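Local coordinates for protein peptide amidase (Stenotrophomonas maltophilia, PDB 1M22) that probably hydrolyses carboxamides, such as the C-terminal amide of peptides, as a member of the amidase signature family, at residues A[233-238]-A[261-266]; A[203-208]-A[468-473]; A[285-290]-A[452-457]. One frame throughout, in Å; residues are numbered along the deposited sequence.

Interaction 1 (A[233-238]-A[261-266]); sequences DAAAVL and DYTARL
Helix 231-241, which packs on the central mixed sheet of the amidase fold, meets a short 3-10 turn, 262-265, through Ala-235, Leu-238 and Tyr-262. The phenol ring of Tyr-262 lies flat against Leu-238: CD2 of the leucine stands 3.7 Å from the centroid of the tyrosine ring and only 4° off the ring normal, a CH-pi contact placed almost exactly over the middle of the face. Leu-238 reaches this place because CG is anti to the backbone N (chi1 -169°), while CG of Tyr-262 is anti to its own carbonyl carbon. One turn back on the helix, CB of Ala-235 sits 4.1 Å from CB of Tyr-262. The small alanine allows the backbones to come close, and the CA atoms of Ala-235 and Tyr-262 are 5.3 Å apart.

The 3-10 turn opens with an Asx turn. OD1 of Asp-261 accepts the backbone N-H of Thr-263 from well above the carboxylate plane, and the hydroxyl OG1 of Thr-263 donates to the same oxygen at 2.6 Å, on its syn side. With OG1 held between the backbone N and the carbonyl carbon (chi1 68°), the methyl CG2 of Thr-263 is left for the helix and lies 3.9 Å from CA of Ala-236. Farther along, CD2 of Leu-266 touches CB of Ala-235 at 4.2 Å.

Thr-239, the next residue of the helix, adds a polar tie: its hydroxyl group is hydrogen-bonded both to the carbonyl O of Ala-235 and to the backbone N of Tyr-262. Ile-474 of helix 470-484 packs on Tyr-262 and Leu-266, so the 3-10 turn is wedged between two helices.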
ATOM      1  N   ASP A 233       7.332  -4.335  11.395  1.00  6.01           N
ATOM      2  CA  ASP A 233       7.651  -4.892  10.083  1.00  6.73           C
ATOM      3  C   ASP A 233       7.570  -3.802   9.013  1.00  6.07           C
ATOM      4  O   ASP A 233       8.416  -3.728   8.120  1.00  6.62           O
ATOM      5  CB  ASP A 233       6.683  -6.028   9.730  1.00  8.03           C
ATOM      6  CG  ASP A 233       6.974  -7.310  10.490  1.00 10.87           C
ATOM      7  OD1 ASP A 233       7.870  -7.308  11.363  1.00 11.02           O
ATOM      8  OD2 ASP A 233       6.299  -8.326  10.207  1.00 11.26           O
ATOM      9  N   ALA A 234       6.547  -2.956   9.097  1.00  5.93           N
ATOM     10  CA  ALA A 234       6.397  -1.879   8.126  1.00  6.26           C
ATOM     11  C   ALA A 234       7.583  -0.920   8.207  1.00  6.18           C
ATOM     12  O   ALA A 234       8.074  -0.440   7.181  1.00  6.47           O
ATOM     13  CB  ALA A 234       5.100  -1.123   8.376  1.00  7.23           C
ATOM     14  N   ALA A 235       8.039  -0.643   9.427  1.00  6.28           N
ATOM     15  CA  ALA A 235       9.168   0.258   9.640  1.00  6.39           C
ATOM     16  C   ALA A 235      10.449  -0.321   9.050  1.00  6.33           C
ATOM     17  O   ALA A 235      11.265   0.409   8.487  1.00  6.85           O
ATOM     18  CB  ALA A 235       9.349   0.535  11.135  1.00  7.36           C
ATOM     19  N   ALA A 236      10.624  -1.633   9.172  1.00  6.71           N
ATOM     20  CA  ALA A 236      11.807  -2.287   8.624  1.00  6.99           C
ATOM     21  C   ALA A 236      11.818  -2.151   7.104  1.00  6.74           C
ATOM     22  O   ALA A 236      12.850  -1.865   6.499  1.00  7.38           O
ATOM     23  CB  ALA A 236      11.824  -3.757   9.019  1.00  7.94           C
ATOM     24  N   VAL A 237      10.662  -2.353   6.482  1.00  6.56           N
ATOM     25  CA  VAL A 237      10.576  -2.234   5.035  1.00  7.49           C
ATOM     26  C   VAL A 237      10.819  -0.796   4.576  1.00  6.00           C
ATOM     27  O   VAL A 237      11.548  -0.565   3.609  1.00  7.09           O
ATOM     28  CB  VAL A 237       9.202  -2.720   4.522  1.00  7.75           C
ATOM     29  CG1 VAL A 237       9.075  -2.449   3.034  1.00  9.87           C
ATOM     30  CG2 VAL A 237       9.053  -4.213   4.783  1.00  9.99           C
ATOM     31  N   LEU A 238      10.229   0.172   5.273  1.00  5.69           N
ATOM     32  CA  LEU A 238      10.407   1.574   4.902  1.00  6.72           C
ATOM     33  C   LEU A 238      11.884   1.953   4.961  1.00  6.93           C
ATOM     34  O   LEU A 238      12.386   2.680   4.106  1.00  7.83           O
ATOM     35  CB  LEU A 238       9.597   2.492   5.826  1.00  7.65           C
ATOM     36  CG  LEU A 238       9.504   3.954   5.365  1.00  7.07           C
ATOM     37  CD1 LEU A 238       8.710   4.028   4.065  1.00  9.25           C
ATOM     38  CD2 LEU A 238       8.837   4.801   6.433  1.00  7.71           C
ATOM     39  N   ASP A 261      17.025   4.909  10.290  1.00 14.17           N
ATOM     40  CA  ASP A 261      16.511   3.618  10.722  1.00 11.14           C
ATOM     41  C   ASP A 261      15.166   3.864  11.403  1.00 10.53           C
ATOM     42  O   ASP A 261      15.110   4.273  12.564  1.00  9.93           O
ATOM     43  CB  ASP A 261      17.497   2.965  11.698  1.00 13.24           C
ATOM     44  CG  ASP A 261      16.978   1.662  12.273  1.00 16.35           C
ATOM     45  OD1 ASP A 261      15.987   1.121  11.740  1.00 16.15           O
ATOM     46  OD2 ASP A 261      17.572   1.173  13.258  1.00 21.33           O
ATOM     47  N   TYR A 262      14.080   3.618  10.676  1.00  8.13           N
ATOM     48  CA  TYR A 262      12.754   3.841  11.231  1.00  7.91           C
ATOM     49  C   TYR A 262      12.412   2.899  12.382  1.00  7.60           C
ATOM     50  O   TYR A 262      11.497   3.178  13.151  1.00  8.64           O
ATOM     51  CB  TYR A 262      11.696   3.747  10.126  1.00  7.29           C
ATOM     52  CG  TYR A 262      11.774   4.883   9.130  1.00  7.31           C
ATOM     53  CD1 TYR A 262      11.219   6.135   9.419  1.00  7.16           C
ATOM     54  CD2 TYR A 262      12.433   4.719   7.913  1.00  7.22           C
ATOM     55  CE1 TYR A 262      11.322   7.194   8.516  1.00  6.81           C
ATOM     56  CE2 TYR A 262      12.545   5.770   7.011  1.00  8.25           C
ATOM     57  CZ  TYR A 262      11.989   7.003   7.315  1.00  6.50           C
ATOM     58  OH  TYR A 262      12.114   8.044   6.419  1.00  8.84           O
ATOM     59  N   THR A 263      13.143   1.795  12.516  1.00  8.14           N
ATOM     60  CA  THR A 263      12.857   0.877  13.619  1.00 10.44           C
ATOM     61  C   THR A 263      13.288   1.490  14.951  1.00 10.53           C
ATOM     62  O   THR A 263      12.890   1.019  16.016  1.00 10.30           O
ATOM     63  CB  THR A 263      13.544  -0.504  13.440  1.00 11.51           C
ATOM     64  OG1 THR A 263      14.965  -0.370  13.561  1.00 16.28           O
ATOM     65  CG2 THR A 263      13.197  -1.092  12.080  1.00 13.06           C
ATOM     66  N   ALA A 264      14.095   2.545  14.889  1.00 10.92           N
ATOM     67  CA  ALA A 264      14.535   3.236  16.097  1.00 12.86           C
ATOM     68  C   ALA A 264      13.356   4.013  16.685  1.00 11.92           C
ATOM     69  O   ALA A 264      13.378   4.410  17.850  1.00 13.74           O
ATOM     70  CB  ALA A 264      15.679   4.195  15.771  1.00 13.49           C
ATOM     71  N   ARG A 265      12.324   4.222  15.871  1.00 11.54           N
ATOM     72  CA  ARG A 265      11.137   4.956  16.299  1.00 10.76           C
ATOM     73  C   ARG A 265      10.057   4.053  16.892  1.00 10.50           C
ATOM     74  O   ARG A 265       8.952   4.511  17.191  1.00 12.82           O
ATOM     75  CB  ARG A 265      10.563   5.749  15.119  1.00 12.28           C
ATOM     76  CG  ARG A 265      11.454   6.895  14.635  1.00 12.53           C
ATOM     77  CD  ARG A 265      11.335   8.127  15.530  1.00 18.35           C
ATOM     78  NE  ARG A 265      11.886   7.918  16.868  1.00 22.75           N
ATOM     79  CZ  ARG A 265      13.180   7.770  17.131  1.00 22.60           C
ATOM     80  NH1 ARG A 265      14.070   7.806  16.149  1.00 25.27           N
ATOM     81  NH2 ARG A 265      13.587   7.590  18.381  1.00 25.85           N
ATOM     82  N   LEU A 266      10.369   2.770  17.057  1.00  9.55           N
ATOM     83  CA  LEU A 266       9.416   1.831  17.642  1.00  9.96           C
ATOM     84  C   LEU A 266       9.494   2.006  19.161  1.00 10.63           C
ATOM     85  O   LEU A 266      10.035   1.167  19.887  1.00 11.73           O
ATOM     86  CB  LEU A 266       9.763   0.399  17.223  1.00  9.81           C
ATOM     87  CG  LEU A 266       9.728   0.171  15.704  1.00  9.27           C
ATOM     88  CD1 LEU A 266      10.237  -1.224  15.386  1.00 10.87           C
ATOM     89  CD2 LEU A 266       8.311   0.367  15.167  1.00 11.15           C
TER

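Interaction 2 (A[203-208]-A[468-473]); sequences KPTVGL and WSEPKL
OE2 of Glu-470 takes two hydrogen bonds from Thr-205. The hydroxyl OG1 of Thr-205 donates to OE2 of Glu-470 at 2.6 Å, from the syn side and 27° out of the carboxylate plane, while the backbone N of Thr-205 reaches the same OE2 at 2.8 Å, nearly in line with its C-O bond. OG1 of Thr-205 is used a second time, accepting the backbone N-H of Trp-468 at 2.8 Å in a fairly straight bond. The carboxylate arrives by a bend in the glutamate chain at chi2 (83°), and apolar groups also touch it: CD2 of Leu-208 lies 3.8 Å from CD of Glu-470, and the ring of Pro-204 is close to OE2.

The methyl branch of Thr-205 points to the indole. CG2 stands 3.5 Å from the centroid of the six-membered ring of Trp-468, 2° off its normal, in a CH-pi contact over the face. Gly-207, third residue of the type II turn 205-208, and the backbone of Leu-208 lie at the edge of the ring, and CB of Leu-208 is 4.0 Å from CZ3 of Trp-468.

The hydroxyl, methyl and backbone N of Thr-205 together join the start of helix 470-484 to the loop after strand 200-203. Two donors converging on OE2 in a buried setting would probably favour a charged carboxylate, held in a fixed orientation.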
ATOM      1  N   LYS A 203       1.492   4.717   3.787  1.00  5.98           N
ATOM      2  CA  LYS A 203       1.672   5.477   2.548  1.00  6.71           C
ATOM      3  C   LYS A 203       2.555   6.654   2.937  1.00  6.57           C
ATOM      4  O   LYS A 203       2.111   7.580   3.615  1.00  7.55           O
ATOM      5  CB  LYS A 203       0.351   6.029   2.011  1.00  8.11           C
ATOM      6  CG  LYS A 203       0.536   6.779   0.691  1.00  7.75           C
ATOM      7  CD  LYS A 203      -0.575   7.784   0.412  1.00  7.27           C
ATOM      8  CE  LYS A 203      -0.422   9.056   1.240  1.00  6.60           C
ATOM      9  NZ  LYS A 203       0.735   9.905   0.797  1.00  6.09           N
ATOM     10  N   PRO A 204       3.814   6.648   2.501  1.00  5.69           N
ATOM     11  CA  PRO A 204       4.673   7.769   2.882  1.00  5.85           C
ATOM     12  C   PRO A 204       4.448   9.071   2.134  1.00  6.01           C
ATOM     13  O   PRO A 204       3.600   9.171   1.240  1.00  6.30           O
ATOM     14  CB  PRO A 204       6.076   7.212   2.655  1.00  8.84           C
ATOM     15  CG  PRO A 204       5.888   6.310   1.482  1.00  8.99           C
ATOM     16  CD  PRO A 204       4.566   5.615   1.765  1.00  5.54           C
ATOM     17  N   THR A 205       5.208  10.080   2.547  1.00  5.83           N
ATOM     18  CA  THR A 205       5.193  11.385   1.911  1.00  6.38           C
ATOM     19  C   THR A 205       5.665  11.140   0.481  1.00  5.58           C
ATOM     20  O   THR A 205       6.570  10.331   0.255  1.00  5.80           O
ATOM     21  CB  THR A 205       6.213  12.330   2.584  1.00  6.15           C
ATOM     22  OG1 THR A 205       5.900  12.466   3.973  1.00  7.04           O
ATOM     23  CG2 THR A 205       6.204  13.701   1.923  1.00  7.21           C
ATOM     24  N   VAL A 206       5.054  11.819  -0.481  1.00  6.44           N
ATOM     25  CA  VAL A 206       5.475  11.659  -1.866  1.00  6.72           C
ATOM     26  C   VAL A 206       6.897  12.202  -1.982  1.00  6.72           C
ATOM     27  O   VAL A 206       7.153  13.375  -1.703  1.00  9.27           O
ATOM     28  CB  VAL A 206       4.536  12.417  -2.825  1.00  7.06           C
ATOM     29  CG1 VAL A 206       5.124  12.426  -4.232  1.00  8.59           C
ATOM     30  CG2 VAL A 206       3.169  11.747  -2.834  1.00  9.58           C
ATOM     31  N   GLY A 207       7.820  11.335  -2.376  1.00  7.20           N
ATOM     32  CA  GLY A 207       9.207  11.742  -2.495  1.00  8.30           C
ATOM     33  C   GLY A 207      10.125  10.970  -1.567  1.00  6.29           C
ATOM     34  O   GLY A 207      11.342  10.995  -1.751  1.00  8.58           O
ATOM     35  N   LEU A 208       9.568  10.289  -0.568  1.00  7.00           N
ATOM     36  CA  LEU A 208      10.401   9.519   0.350  1.00  6.34           C
ATOM     37  C   LEU A 208      10.920   8.257  -0.329  1.00  5.89           C
ATOM     38  O   LEU A 208      12.068   7.864  -0.130  1.00  6.65           O
ATOM     39  CB  LEU A 208       9.617   9.125   1.609  1.00  6.95           C
ATOM     40  CG  LEU A 208      10.431   8.330   2.644  1.00  5.73           C
ATOM     41  CD1 LEU A 208      11.555   9.199   3.199  1.00  9.62           C
ATOM     42  CD2 LEU A 208       9.517   7.856   3.770  1.00  8.91           C
ATOM     43  N   TRP A 468       6.801  14.511   5.675  1.00  6.63           N
ATOM     44  CA  TRP A 468       8.005  14.004   6.330  1.00  5.89           C
ATOM     45  C   TRP A 468       7.869  13.626   7.802  1.00  6.30           C
ATOM     46  O   TRP A 468       8.874  13.468   8.496  1.00  8.67           O
ATOM     47  CB  TRP A 468       9.145  15.020   6.151  1.00  7.50           C
ATOM     48  CG  TRP A 468       9.218  15.580   4.751  1.00  8.16           C
ATOM     49  CD1 TRP A 468       9.007  16.880   4.375  1.00  9.36           C
ATOM     50  CD2 TRP A 468       9.463  14.850   3.541  1.00  7.87           C
ATOM     51  NE1 TRP A 468       9.102  17.000   3.009  1.00 10.72           N
ATOM     52  CE2 TRP A 468       9.381  15.770   2.472  1.00  8.48           C
ATOM     53  CE3 TRP A 468       9.744  13.505   3.257  1.00  8.71           C
ATOM     54  CZ2 TRP A 468       9.570  15.390   1.137  1.00  9.45           C
ATOM     55  CZ3 TRP A 468       9.931  13.128   1.927  1.00 10.48           C
ATOM     56  CH2 TRP A 468       9.842  14.070   0.887  1.00 10.56           C
ATOM     57  N   SER A 469       6.638  13.446   8.276  1.00  6.42           N
ATOM     58  CA  SER A 469       6.417  13.091   9.677  1.00  5.87           C
ATOM     59  C   SER A 469       6.367  11.586   9.950  1.00  6.27           C
ATOM     60  O   SER A 469       5.875  11.166  10.999  1.00  7.94           O
ATOM     61  CB  SER A 469       5.127  13.747  10.191  1.00  7.01           C
ATOM     62  OG  SER A 469       3.982  13.247   9.526  1.00  7.44           O
ATOM     63  N   GLU A 470       6.885  10.774   9.030  1.00  7.10           N
ATOM     64  CA  GLU A 470       6.878   9.323   9.224  1.00  7.09           C
ATOM     65  C   GLU A 470       7.469   8.875  10.560  1.00  6.85           C
ATOM     66  O   GLU A 470       6.919   7.993  11.211  1.00  8.00           O
ATOM     67  CB  GLU A 470       7.624   8.605   8.094  1.00  7.80           C
ATOM     68  CG  GLU A 470       6.944   8.662   6.735  1.00  7.34           C
ATOM     69  CD  GLU A 470       7.237   9.939   5.979  1.00  8.54           C
ATOM     70  OE1 GLU A 470       8.067  10.755   6.444  1.00  7.94           O
ATOM     71  OE2 GLU A 470       6.642  10.116   4.905  1.00  8.60           O
ATOM     72  N   PRO A 471       8.604   9.461  10.984  1.00  7.13           N
ATOM     73  CA  PRO A 471       9.170   9.027  12.269  1.00  7.61           C
ATOM     74  C   PRO A 471       8.168   9.158  13.416  1.00  8.46           C
ATOM     75  O   PRO A 471       8.001   8.237  14.219  1.00  9.20           O
ATOM     76  CB  PRO A 471      10.371   9.953  12.446  1.00  8.37           C
ATOM     77  CG  PRO A 471      10.802  10.218  11.026  1.00  8.99           C
ATOM     78  CD  PRO A 471       9.481  10.446  10.324  1.00  7.20           C
ATOM     79  N   LYS A 472       7.494  10.301  13.482  1.00  8.44           N
ATOM     80  CA  LYS A 472       6.515  10.555  14.533  1.00  9.95           C
ATOM     81  C   LYS A 472       5.278   9.673  14.384  1.00  8.25           C
ATOM     82  O   LYS A 472       4.751   9.157  15.371  1.00  8.88           O
ATOM     83  CB  LYS A 472       6.097  12.030  14.518  1.00 14.82           C
ATOM     84  CG  LYS A 472       5.117  12.405  15.619  1.00 20.66           C
ATOM     85  CD  LYS A 472       4.556  13.809  15.428  1.00 25.60           C
ATOM     86  CE  LYS A 472       5.635  14.875  15.517  1.00 26.79           C
ATOM     87  NZ  LYS A 472       5.062  16.240  15.344  1.00 26.75           N
ATOM     88  N   LEU A 473       4.807   9.499  13.154  1.00  7.69           N
ATOM     89  CA  LEU A 473       3.632   8.665  12.936  1.00  8.54           C
ATOM     90  C   LEU A 473       3.903   7.228  13.350  1.00  7.32           C
ATOM     91  O   LEU A 473       3.039   6.566  13.918  1.00  7.58           O
ATOM     92  CB  LEU A 473       3.196   8.702  11.469  1.00 10.30           C
ATOM     93  CG  LEU A 473       2.582  10.012  10.974  1.00 10.98           C
ATOM     94  CD1 LEU A 473       2.091   9.826   9.543  1.00 13.89           C
ATOM     95  CD2 LEU A 473       1.424  10.422  11.877  1.00 11.59           C
TER

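Interaction 3 (A[285-290]-A[452-457]); sequences KYRGMP and GQIDGL
With chi1 of -64°, Ile-454 sets CG1 anti to its carbonyl carbon, and an extended chi2 carries CD1 into the turn 286-289; Arg-287 starts out extended and bends at chi3 (67°), which brings its guanidinium to Asp-455. CD1 of Ile-454 rests against the turn backbone, 3.5 Å from both O of Arg-287 and C of Gly-288. It also meets the ring of Tyr-286 at the edge, where CD1 of Ile-454 is 4.3 Å from CD1 of Tyr-286. Gly-288, the third residue of this type II turn, has no side chain, and that lets the isoleucine lie against the turn backbone.

On the more exposed side, Arg-287 forms a salt bridge with Asp-455. NH1 and NH2 of Arg-287 both donate to the single oxygen OD2 of Asp-455, each at 2.9 Å, in an end-on grip that is forked rather than paired oxygen to nitrogen. OD2 lies close to the guanidinium plane, and its syn lone pair serves NH1 while NH2 comes nearly along the C-O bond. The carboxylate itself is turned 35° from the guanidinium. The hydroxyl group of Tyr-286 is hydrogen-bonded to the backbone N of Val-420.

Ile-454 and Leu-457 pair through their backbones in both directions, closing a type I' turn with Asp-455 and Gly-456 at its tip. This is the classic two-residue beta hairpin, here connecting the adjacent antiparallel strands 446-454 and 457-464 of the central sheet and packing against the turn that leads into helix 289-302.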
ATOM      1  N   LYS A 285     -20.034   7.211  13.024  1.00 15.78           N
ATOM      2  CA  LYS A 285     -21.333   6.626  13.346  1.00 17.26           C
ATOM      3  C   LYS A 285     -21.678   5.417  12.482  1.00 16.60           C
ATOM      4  O   LYS A 285     -22.811   4.935  12.495  1.00 16.76           O
ATOM      5  CB  LYS A 285     -22.431   7.684  13.219  1.00 19.08           C
ATOM      6  CG  LYS A 285     -22.169   8.947  14.028  1.00 24.34           C
ATOM      7  CD  LYS A 285     -21.838   8.640  15.485  1.00 27.65           C
ATOM      8  CE  LYS A 285     -23.000   7.980  16.213  1.00 30.43           C
ATOM      9  NZ  LYS A 285     -22.656   7.683  17.633  1.00 29.72           N
ATOM     10  N   TYR A 286     -20.697   4.938  11.727  1.00 14.60           N
ATOM     11  CA  TYR A 286     -20.873   3.768  10.879  1.00 14.04           C
ATOM     12  C   TYR A 286     -21.310   2.627  11.798  1.00 14.60           C
ATOM     13  O   TYR A 286     -20.829   2.514  12.926  1.00 14.69           O
ATOM     14  CB  TYR A 286     -19.540   3.461  10.188  1.00 14.26           C
ATOM     15  CG  TYR A 286     -19.522   2.257   9.275  1.00 15.70           C
ATOM     16  CD1 TYR A 286     -19.239   0.986   9.771  1.00 14.52           C
ATOM     17  CD2 TYR A 286     -19.738   2.397   7.903  1.00 15.35           C
ATOM     18  CE1 TYR A 286     -19.162  -0.116   8.923  1.00 16.11           C
ATOM     19  CE2 TYR A 286     -19.667   1.300   7.047  1.00 16.35           C
ATOM     20  CZ  TYR A 286     -19.375   0.049   7.565  1.00 12.92           C
ATOM     21  OH  TYR A 286     -19.271  -1.032   6.720  1.00 17.92           O
ATOM     22  N   ARG A 287     -22.235   1.795  11.330  1.00 16.07           N
ATOM     23  CA  ARG A 287     -22.744   0.690  12.138  1.00 17.30           C
ATOM     24  C   ARG A 287     -21.649  -0.151  12.797  1.00 14.97           C
ATOM     25  O   ARG A 287     -20.830  -0.770  12.112  1.00 16.21           O
ATOM     26  CB  ARG A 287     -23.636  -0.219  11.285  1.00 22.07           C
ATOM     27  CG  ARG A 287     -24.365  -1.293  12.083  1.00 27.26           C
ATOM     28  CD  ARG A 287     -25.166  -2.221  11.180  1.00 31.61           C
ATOM     29  NE  ARG A 287     -24.308  -3.031  10.318  1.00 36.02           N
ATOM     30  CZ  ARG A 287     -23.459  -3.955  10.758  1.00 37.87           C
ATOM     31  NH1 ARG A 287     -23.348  -4.195  12.059  1.00 38.41           N
ATOM     32  NH2 ARG A 287     -22.720  -4.644   9.898  1.00 39.03           N
ATOM     33  N   GLY A 288     -21.648  -0.168  14.129  1.00 14.67           N
ATOM     34  CA  GLY A 288     -20.667  -0.939  14.873  1.00 13.26           C
ATOM     35  C   GLY A 288     -19.362  -0.215  15.160  1.00 11.46           C
ATOM     36  O   GLY A 288     -18.518  -0.719  15.902  1.00 14.30           O
ATOM     37  N   MET A 289     -19.200   0.974  14.592  1.00 12.63           N
ATOM     38  CA  MET A 289     -17.973   1.747  14.773  1.00 11.61           C
ATOM     39  C   MET A 289     -17.807   2.489  16.104  1.00 12.74           C
ATOM     40  O   MET A 289     -16.716   2.500  16.673  1.00 13.14           O
ATOM     41  CB  MET A 289     -17.821   2.748  13.624  1.00 11.63           C
ATOM     42  CG  MET A 289     -16.425   3.360  13.497  1.00 11.80           C
ATOM     43  SD  MET A 289     -15.167   2.165  12.959  1.00 12.14           S
ATOM     44  CE  MET A 289     -15.498   2.098  11.207  1.00 14.79           C
ATOM     45  N   PRO A 290     -18.878   3.116  16.623  1.00 12.44           N
ATOM     46  CA  PRO A 290     -18.753   3.846  17.890  1.00 12.93           C
ATOM     47  C   PRO A 290     -17.933   3.187  19.003  1.00 13.37           C
ATOM     48  O   PRO A 290     -17.035   3.811  19.566  1.00 13.67           O
ATOM     49  CB  PRO A 290     -20.207   4.085  18.290  1.00 12.36           C
ATOM     50  CG  PRO A 290     -20.861   4.301  16.969  1.00 13.07           C
ATOM     51  CD  PRO A 290     -20.264   3.187  16.121  1.00 12.93           C
ATOM     52  N   GLY A 452      -9.616  -3.523  15.511  1.00  8.98           N
ATOM     53  CA  GLY A 452     -10.712  -4.394  15.890  1.00  9.52           C
ATOM     54  C   GLY A 452     -11.464  -4.932  14.695  1.00  9.98           C
ATOM     55  O   GLY A 452     -10.975  -4.902  13.567  1.00  8.25           O
ATOM     56  N   GLN A 453     -12.666  -5.434  14.950  1.00  9.92           N
ATOM     57  CA  GLN A 453     -13.500  -5.980  13.894  1.00 10.55           C
ATOM     58  C   GLN A 453     -14.961  -5.689  14.181  1.00 11.14           C
ATOM     59  O   GLN A 453     -15.340  -5.422  15.322  1.00 12.45           O
ATOM     60  CB  GLN A 453     -13.320  -7.502  13.793  1.00 12.36           C
ATOM     61  CG  GLN A 453     -11.924  -7.963  13.408  1.00 18.01           C
ATOM     62  CD  GLN A 453     -11.800  -9.479  13.349  1.00 20.70           C
ATOM     63  OE1 GLN A 453     -10.762 -10.012  12.954  1.00 24.19           O
ATOM     64  NE2 GLN A 453     -12.858 -10.177  13.747  1.00 22.84           N
ATOM     65  N   ILE A 454     -15.766  -5.721  13.128  1.00  9.93           N
ATOM     66  CA  ILE A 454     -17.205  -5.540  13.237  1.00 11.47           C
ATOM     67  C   ILE A 454     -17.761  -6.753  12.499  1.00 13.86           C
ATOM     68  O   ILE A 454     -17.504  -6.934  11.307  1.00 12.10           O
ATOM     69  CB  ILE A 454     -17.694  -4.248  12.543  1.00 10.79           C
ATOM     70  CG1 ILE A 454     -17.103  -3.022  13.245  1.00 11.83           C
ATOM     71  CG2 ILE A 454     -19.223  -4.193  12.572  1.00 13.61           C
ATOM     72  CD1 ILE A 454     -17.461  -1.698  12.596  1.00 11.82           C
ATOM     73  N   ASP A 455     -18.486  -7.597  13.222  1.00 15.44           N
ATOM     74  CA  ASP A 455     -19.068  -8.800  12.639  1.00 17.34           C
ATOM     75  C   ASP A 455     -18.012  -9.682  11.970  1.00 14.51           C
ATOM     76  O   ASP A 455     -18.267 -10.282  10.923  1.00 16.14           O
ATOM     77  CB  ASP A 455     -20.146  -8.424  11.619  1.00 21.75           C
ATOM     78  CG  ASP A 455     -21.292  -7.648  12.239  1.00 27.30           C
ATOM     79  OD1 ASP A 455     -21.880  -8.140  13.225  1.00 31.12           O
ATOM     80  OD2 ASP A 455     -21.609  -6.549  11.736  1.00 31.67           O
ATOM     81  N   GLY A 456     -16.827  -9.747  12.571  1.00 13.24           N
ATOM     82  CA  GLY A 456     -15.760 -10.574  12.032  1.00 11.78           C
ATOM     83  C   GLY A 456     -14.914  -9.969  10.924  1.00 10.71           C
ATOM     84  O   GLY A 456     -13.983 -10.609  10.440  1.00 13.80           O
ATOM     85  N   LEU A 457     -15.224  -8.741  10.522  1.00  9.75           N
ATOM     86  CA  LEU A 457     -14.476  -8.077   9.457  1.00  9.10           C
ATOM     87  C   LEU A 457     -13.602  -6.968  10.051  1.00  8.36           C
ATOM     88  O   LEU A 457     -14.077  -6.143  10.830  1.00  9.01           O
ATOM     89  CB  LEU A 457     -15.450  -7.511   8.423  1.00  7.91           C
ATOM     90  CG  LEU A 457     -16.347  -8.564   7.752  1.00 10.60           C
ATOM     91  CD1 LEU A 457     -17.354  -7.880   6.843  1.00 10.95           C
ATOM     92  CD2 LEU A 457     -15.493  -9.549   6.963  1.00 11.79           C
TER

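Interactions 1 and 2 are neighbours, their centres 12 Å apart, and they pack on each other through Leu-208: CD1 of Leu-238 lies 3.9 Å from CD2 of Leu-208, and OH of Tyr-262 is 3.5 Å from CD1 of Leu-208. Pro-471 also touches Tyr-262 and Arg-265. Interaction 2 comes nearer the catalytic residues, with the side chain of Pro-204 about 11 Å from that of the nucleophile Ser-189 and about 12 Å from that of Lys-86; the side chain of Val-206 is about 5 Å from a bound HEPES molecule. Interaction 3 stands apart, its nearest atoms about 16 Å from interaction 2, although interactions 1 and 3 both fall within the chain loop that interaction 2 closes.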